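Side-chain contact in multicopper oxidase (Uncultured bacterium, PDB 4E9X), which probably couples the oxidation of substrates to the reduction of molecular oxygen to water, using bound copper ions: residues G27-G30 with G34-I37. Sequence-based numbering, arbitrary orientation.
Sequences GFNG and GPLI
Pro35 lays the CG-CD edge of its ring against Asn29 and Phe28 of the turn formed by Gly27 to Gly30. Its CG comes over the face of the Asn29 amide at the nitrogen end, 3.4 Å from ND2, while its CD lies 3.5 Å from Phe28 O and 3.8 Å from Phe28 CB. These are van der Waals contacts; no hydrogen bond links the two segments. The Asn29 amide is fixed from elsewhere, OD1 by the backbone N of Thr9 and ND2 by Asp309, so the proline meets a group whose rotation is already set. Of the Phe28 side chain, CB alone reaches Pro35 and Gly34, lying 4.1 Å from Gly34 CA. With CG beside the backbone N (chi1 -69°) and anti to the carbonyl carbon, the ring leads away, edge-to-face with Tyr103 and against Met118, a copper ligand. An alanine in place of Pro35 would probably open a gap beside Asn29 and Phe28 O, where CG and CD now pack. A type II turn, closed by Gly30 N to Gly27 O (2.9 Å), ends strand 21-28, and Pro35 leads into strand 36-40: a buried strand-to-strand connection in a cupredoxin-like beta-sandwich, close to the copper site of His57, Cys105, His112 and Met118.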
# COMPACT_ATOMS: atom_id res chain seq x y z
N GLY A 27 -21.05 -16.44 -9.67
CA GLY A 27 -19.83 -17.11 -10.16
C GLY A 27 -19.87 -17.28 -11.65
O GLY A 27 -20.84 -17.80 -12.24
N PHE A 28 -18.82 -16.86 -12.33
CA PHE A 28 -18.61 -17.21 -13.72
C PHE A 28 -18.52 -18.74 -13.80
O PHE A 28 -17.76 -19.37 -13.07
CB PHE A 28 -17.35 -16.53 -14.24
CG PHE A 28 -17.48 -15.00 -14.37
CD1 PHE A 28 -18.42 -14.47 -15.25
CD2 PHE A 28 -16.70 -14.17 -13.61
CE1 PHE A 28 -18.60 -13.08 -15.39
CE2 PHE A 28 -16.84 -12.81 -13.78
CZ PHE A 28 -17.77 -12.24 -14.67
N ASN A 29 -19.34 -19.33 -14.67
CA ASN A 29 -19.50 -20.77 -14.79
C ASN A 29 -19.76 -21.37 -13.42
O ASN A 29 -19.39 -22.54 -13.17
CB ASN A 29 -18.31 -21.42 -15.48
CG ASN A 29 -18.25 -21.14 -16.97
OD1 ASN A 29 -19.06 -20.37 -17.49
ND2 ASN A 29 -17.30 -21.75 -17.66
N GLY A 30 -20.41 -20.65 -12.52
CA GLY A 30 -20.78 -21.22 -11.24
C GLY A 30 -19.61 -21.51 -10.32
O GLY A 30 -19.71 -22.34 -9.43
N GLY A 34 -13.36 -17.57 -11.10
CA GLY A 34 -13.92 -17.93 -12.39
C GLY A 34 -12.93 -18.83 -13.14
O GLY A 34 -11.76 -19.03 -12.76
N PRO A 35 -13.39 -19.39 -14.27
CA PRO A 35 -12.54 -20.25 -15.12
C PRO A 35 -11.26 -19.56 -15.55
O PRO A 35 -11.18 -18.35 -15.79
CB PRO A 35 -13.43 -20.54 -16.33
CG PRO A 35 -14.81 -20.38 -15.77
CD PRO A 35 -14.76 -19.19 -14.83
N LEU A 36 -10.20 -20.38 -15.61
CA LEU A 36 -8.97 -19.91 -16.18
C LEU A 36 -9.10 -19.79 -17.70
O LEU A 36 -9.51 -20.75 -18.38
CB LEU A 36 -7.84 -20.94 -15.90
CG LEU A 36 -6.53 -20.77 -16.69
CD1 LEU A 36 -5.79 -19.48 -16.32
CD2 LEU A 36 -5.62 -21.98 -16.40
N ILE A 37 -8.70 -18.66 -18.28
CA ILE A 37 -8.60 -18.50 -19.73
C ILE A 37 -7.12 -18.35 -20.02
O ILE A 37 -6.46 -17.48 -19.47
CB ILE A 37 -9.44 -17.29 -20.23
CG1 ILE A 37 -10.90 -17.44 -19.88
CG2 ILE A 37 -9.18 -17.10 -21.72
CD1 ILE A 37 -11.75 -16.18 -20.17